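Local coordinates for molybdopterin biosynthesis protein (Mycobacterium abscessus, PDB 3TCR) that probably binds molybdopterin as part of molybdenum cofactor biosynthesis, at residues Q60-A72 / A170-T182. Residues are numbered along the deposited sequence; the frame is centred on the assembly and turned at random.
Sequences QDTSGPLVTELLA and AGSRAAVRDGMAT
V67 and V176 meet where two nearly parallel helices, 64-72 and 173-182, lie side by side on one face of the mixed sheet in this alpha/beta, probably molybdopterin-binding, domain. The axes of these two segments come within 9.8 Å of each other, at 17°. The CG2 of V67 sits 3.5 Å from V176 CG1, the two side chains crossing at about a right angle, and both valines also rest on V109 of strand 105-109. One turn on, the M180 chain is bent at both chi2 and chi3, which folds CE back to 3.7 Å from L71 CD2, while L70 CD1 packs on M180 CB.

Toward the outer side, L66 offers one methyl to each of two arginines. With CG anti to the backbone N (chi1 -180°), it lays CD2 over the centre of the R173 guanidinium, 3.9 Å above its plane, and sets CD1 against a face of R177's, offset toward the rim. The R173 guanidinium is also held at its edge: NH1 donates to T62 O at 2.9 Å, in the guanidinium plane.

At the N-terminal ends the bonding turns polar. Behind T62 and S63, D61 OD1 caps the helix start by accepting from S63 N and G64 N, both from the same face of the carboxylate. Across the way S172 is the N-cap of its helix, its OG accepting from A175 N and also hydrogen-bonded to E150. Between these caps, S63 OG donates to G171 O at 2.6 Å, tilted 26° from the carbonyl plane.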
loop_
_atom_site.group_PDB
_atom_site.type_symbol
_atom_site.label_atom_id
_atom_site.label_comp_id
_atom_site.label_asym_id
_atom_site.label_seq_id
_atom_site.Cartn_x
_atom_site.Cartn_y
_atom_site.Cartn_z
ATOM N N GLN A 60 -27.896 18.404 -6.292
ATOM C CA GLN A 60 -28.407 17.074 -6.085
ATOM C C GLN A 60 -27.275 16.048 -5.785
ATOM O O GLN A 60 -26.451 15.761 -6.659
ATOM C CB GLN A 60 -29.160 16.692 -7.376
ATOM C CG GLN A 60 -29.764 15.304 -7.422
ATOM C CD GLN A 60 -30.604 15.092 -8.670
ATOM O OE1 GLN A 60 -31.144 16.040 -9.242
ATOM N NE2 GLN A 60 -30.740 13.834 -9.083
ATOM N N ASP A 61 -27.240 15.535 -4.551
ATOM C CA ASP A 61 -26.406 14.387 -4.183
ATOM C C ASP A 61 -26.965 13.057 -4.712
ATOM O O ASP A 61 -27.917 12.523 -4.169
ATOM C CB ASP A 61 -26.286 14.288 -2.655
ATOM C CG ASP A 61 -25.490 13.028 -2.195
ATOM O OD1 ASP A 61 -24.787 12.395 -3.037
ATOM O OD2 ASP A 61 -25.617 12.674 -0.987
ATOM N N THR A 62 -26.306 12.514 -5.722
ATOM C CA THR A 62 -26.667 11.303 -6.412
ATOM C C THR A 62 -25.982 10.035 -5.837
ATOM O O THR A 62 -26.309 8.918 -6.231
ATOM C CB THR A 62 -26.289 11.512 -7.896
ATOM O OG1 THR A 62 -27.435 12.018 -8.602
ATOM C CG2 THR A 62 -25.835 10.279 -8.569
ATOM N N SER A 63 -25.033 10.214 -4.921
ATOM C CA SER A 63 -24.264 9.096 -4.363
ATOM C C SER A 63 -24.746 8.665 -2.994
ATOM O O SER A 63 -24.785 7.483 -2.704
ATOM C CB SER A 63 -22.798 9.483 -4.202
ATOM O OG SER A 63 -22.150 9.196 -5.389
ATOM N N GLY A 64 -25.040 9.624 -2.134
ATOM C CA GLY A 64 -25.482 9.317 -0.775
ATOM C C GLY A 64 -26.639 8.330 -0.613
ATOM O O GLY A 64 -26.587 7.460 0.254
ATOM N N PRO A 65 -27.705 8.477 -1.403
ATOM C CA PRO A 65 -28.790 7.502 -1.279
ATOM C C PRO A 65 -28.329 6.086 -1.629
ATOM O O PRO A 65 -28.758 5.127 -0.996
ATOM C CB PRO A 65 -29.848 7.996 -2.274
ATOM C CG PRO A 65 -29.526 9.442 -2.521
ATOM C CD PRO A 65 -28.042 9.597 -2.294
ATOM N N LEU A 66 -27.440 5.939 -2.599
ATOM C CA LEU A 66 -26.949 4.618 -2.923
ATOM C C LEU A 66 -26.123 4.058 -1.762
ATOM O O LEU A 66 -26.309 2.915 -1.404
ATOM C CB LEU A 66 -26.164 4.636 -4.223
ATOM C CG LEU A 66 -25.571 3.316 -4.730
ATOM C CD1 LEU A 66 -26.637 2.233 -4.942
ATOM C CD2 LEU A 66 -24.886 3.657 -6.050
ATOM N N VAL A 67 -25.270 4.872 -1.128
ATOM C CA VAL A 67 -24.502 4.406 0.021
ATOM C C VAL A 67 -25.442 3.969 1.187
ATOM O O VAL A 67 -25.236 2.926 1.816
ATOM C CB VAL A 67 -23.489 5.462 0.555
ATOM C CG1 VAL A 67 -22.694 4.895 1.730
ATOM C CG2 VAL A 67 -22.525 5.956 -0.528
ATOM N N THR A 68 -26.452 4.789 1.465
ATOM C CA THR A 68 -27.481 4.505 2.487
ATOM C C THR A 68 -28.170 3.178 2.231
ATOM O O THR A 68 -28.270 2.352 3.132
ATOM C CB THR A 68 -28.541 5.637 2.489
ATOM O OG1 THR A 68 -27.953 6.793 3.084
ATOM C CG2 THR A 68 -29.746 5.267 3.281
ATOM N N GLU A 69 -28.628 2.966 0.992
ATOM C CA GLU A 69 -29.331 1.742 0.708
ATOM C C GLU A 69 -28.356 0.542 0.776
ATOM O O GLU A 69 -28.713 -0.476 1.310
ATOM C CB GLU A 69 -30.137 1.832 -0.582
ATOM C CG GLU A 69 -31.196 0.740 -0.705
ATOM C CD GLU A 69 -32.214 0.694 0.451
ATOM O OE1 GLU A 69 -32.384 1.667 1.235
ATOM O OE2 GLU A 69 -32.878 -0.351 0.556
ATOM N N LEU A 70 -27.118 0.668 0.301
ATOM C CA LEU A 70 -26.201 -0.482 0.418
ATOM C C LEU A 70 -25.842 -0.798 1.871
ATOM O O LEU A 70 -25.723 -1.962 2.237
ATOM C CB LEU A 70 -24.949 -0.297 -0.422
ATOM C CG LEU A 70 -25.191 -0.347 -1.939
ATOM C CD1 LEU A 70 -24.036 0.287 -2.686
ATOM C CD2 LEU A 70 -25.510 -1.787 -2.459
ATOM N N LEU A 71 -25.682 0.223 2.704
ATOM C CA LEU A 71 -25.468 0.014 4.135
ATOM C C LEU A 71 -26.637 -0.720 4.744
ATOM O O LEU A 71 -26.443 -1.707 5.463
ATOM C CB LEU A 71 -25.252 1.349 4.888
ATOM C CG LEU A 71 -23.871 2.017 4.738
ATOM C CD1 LEU A 71 -23.882 3.449 5.277
ATOM C CD2 LEU A 71 -22.770 1.185 5.385
ATOM N N ALA A 72 -27.849 -0.240 4.479
ATOM C CA ALA A 72 -29.053 -0.877 5.038
ATOM C C ALA A 72 -29.134 -2.324 4.569
ATOM O O ALA A 72 -29.403 -3.224 5.363
ATOM C CB ALA A 72 -30.320 -0.135 4.638
ATOM N N ALA A 170 -14.239 7.039 -3.283
ATOM C CA ALA A 170 -14.398 8.063 -4.326
ATOM C C ALA A 170 -15.849 8.369 -4.525
ATOM O O ALA A 170 -16.733 7.582 -4.158
ATOM C CB ALA A 170 -13.753 7.659 -5.655
ATOM N N GLY A 171 -16.090 9.544 -5.102
ATOM C CA GLY A 171 -17.424 10.131 -5.160
ATOM C C GLY A 171 -18.459 9.622 -6.166
ATOM O O GLY A 171 -19.669 9.888 -5.985
ATOM N N SER A 172 -18.046 8.941 -7.227
ATOM C CA SER A 172 -19.008 8.551 -8.276
ATOM C C SER A 172 -19.893 7.371 -7.871
ATOM O O SER A 172 -19.559 6.600 -6.958
ATOM C CB SER A 172 -18.257 8.179 -9.540
ATOM O OG SER A 172 -17.529 6.999 -9.294
ATOM N N ARG A 173 -21.010 7.209 -8.575
ATOM C CA ARG A 173 -21.867 6.051 -8.371
ATOM C C ARG A 173 -21.122 4.748 -8.608
ATOM O O ARG A 173 -21.321 3.781 -7.871
ATOM C CB ARG A 173 -23.138 6.103 -9.251
ATOM C CG ARG A 173 -24.175 7.120 -8.746
ATOM C CD ARG A 173 -25.406 7.223 -9.644
ATOM N NE ARG A 173 -26.224 6.017 -9.548
ATOM C CZ ARG A 173 -27.131 5.769 -8.601
ATOM N NH1 ARG A 173 -27.366 6.640 -7.619
ATOM N NH2 ARG A 173 -27.804 4.618 -8.637
ATOM N N ALA A 174 -20.276 4.715 -9.630
ATOM C CA ALA A 174 -19.568 3.483 -9.979
ATOM C C ALA A 174 -18.588 3.113 -8.849
ATOM O O ALA A 174 -18.489 1.949 -8.487
ATOM C CB ALA A 174 -18.826 3.637 -11.306
ATOM N N ALA A 175 -17.899 4.118 -8.304
ATOM C CA ALA A 175 -16.954 3.927 -7.189
ATOM C C ALA A 175 -17.690 3.488 -5.936
ATOM O O ALA A 175 -17.240 2.594 -5.251
ATOM C CB ALA A 175 -16.091 5.201 -6.920
ATOM N N VAL A 176 -18.835 4.096 -5.642
ATOM C CA VAL A 176 -19.620 3.701 -4.449
ATOM C C VAL A 176 -20.119 2.254 -4.582
ATOM O O VAL A 176 -20.085 1.483 -3.609
ATOM C CB VAL A 176 -20.835 4.616 -4.213
ATOM C CG1 VAL A 176 -21.846 3.931 -3.320
ATOM C CG2 VAL A 176 -20.386 5.968 -3.654
ATOM N N ARG A 177 -20.546 1.885 -5.786
ATOM C CA ARG A 177 -21.024 0.525 -6.022
ATOM C C ARG A 177 -19.927 -0.504 -5.767
ATOM O O ARG A 177 -20.121 -1.460 -5.023
ATOM C CB ARG A 177 -21.585 0.351 -7.453
ATOM C CG ARG A 177 -23.070 0.112 -7.447
ATOM C CD ARG A 177 -23.680 0.111 -8.858
ATOM N NE ARG A 177 -24.971 0.816 -8.879
ATOM C CZ ARG A 177 -26.051 0.398 -8.220
ATOM N NH1 ARG A 177 -25.992 -0.698 -7.479
ATOM N NH2 ARG A 177 -27.189 1.078 -8.302
ATOM N N ASP A 178 -18.797 -0.307 -6.429
ATOM C CA ASP A 178 -17.700 -1.252 -6.326
ATOM C C ASP A 178 -17.024 -1.208 -4.931
ATOM O O ASP A 178 -16.772 -2.241 -4.345
ATOM C CB ASP A 178 -16.700 -1.045 -7.453
ATOM C CG ASP A 178 -15.694 -2.179 -7.532
ATOM O OD1 ASP A 178 -16.083 -3.231 -8.057
ATOM O OD2 ASP A 178 -14.541 -2.011 -7.056
ATOM N N GLY A 179 -16.820 -0.017 -4.385
ATOM C CA GLY A 179 -16.198 0.165 -3.058
ATOM C C GLY A 179 -16.992 -0.448 -1.932
ATOM O O GLY A 179 -16.439 -1.139 -1.057
ATOM N N MET A 180 -18.307 -0.209 -1.966
ATOM C CA MET A 180 -19.205 -0.793 -0.981
ATOM C C MET A 180 -19.230 -2.320 -1.058
ATOM O O MET A 180 -19.244 -2.985 -0.014
ATOM C CB MET A 180 -20.623 -0.193 -1.100
ATOM C CG MET A 180 -20.720 1.260 -0.653
ATOM S SD MET A 180 -20.370 1.500 1.117
ATOM C CE MET A 180 -21.792 0.644 1.816
ATOM N N ALA A 181 -19.232 -2.898 -2.260
ATOM C CA ALA A 181 -19.233 -4.376 -2.379
ATOM C C ALA A 181 -17.961 -4.988 -1.739
ATOM O O ALA A 181 -18.018 -6.040 -1.101
ATOM C CB ALA A 181 -19.390 -4.837 -3.846
ATOM N N THR A 182 -16.842 -4.301 -1.876
ATOM C CA THR A 182 -15.572 -4.726 -1.272
ATOM C C THR A 182 -15.570 -4.476 0.244
ATOM O O THR A 182 -15.173 -5.327 1.027
ATOM C CB THR A 182 -14.384 -3.982 -1.919
ATOM O OG1 THR A 182 -14.269 -4.385 -3.278
ATOM C CG2 THR A 182 -13.078 -4.284 -1.206
#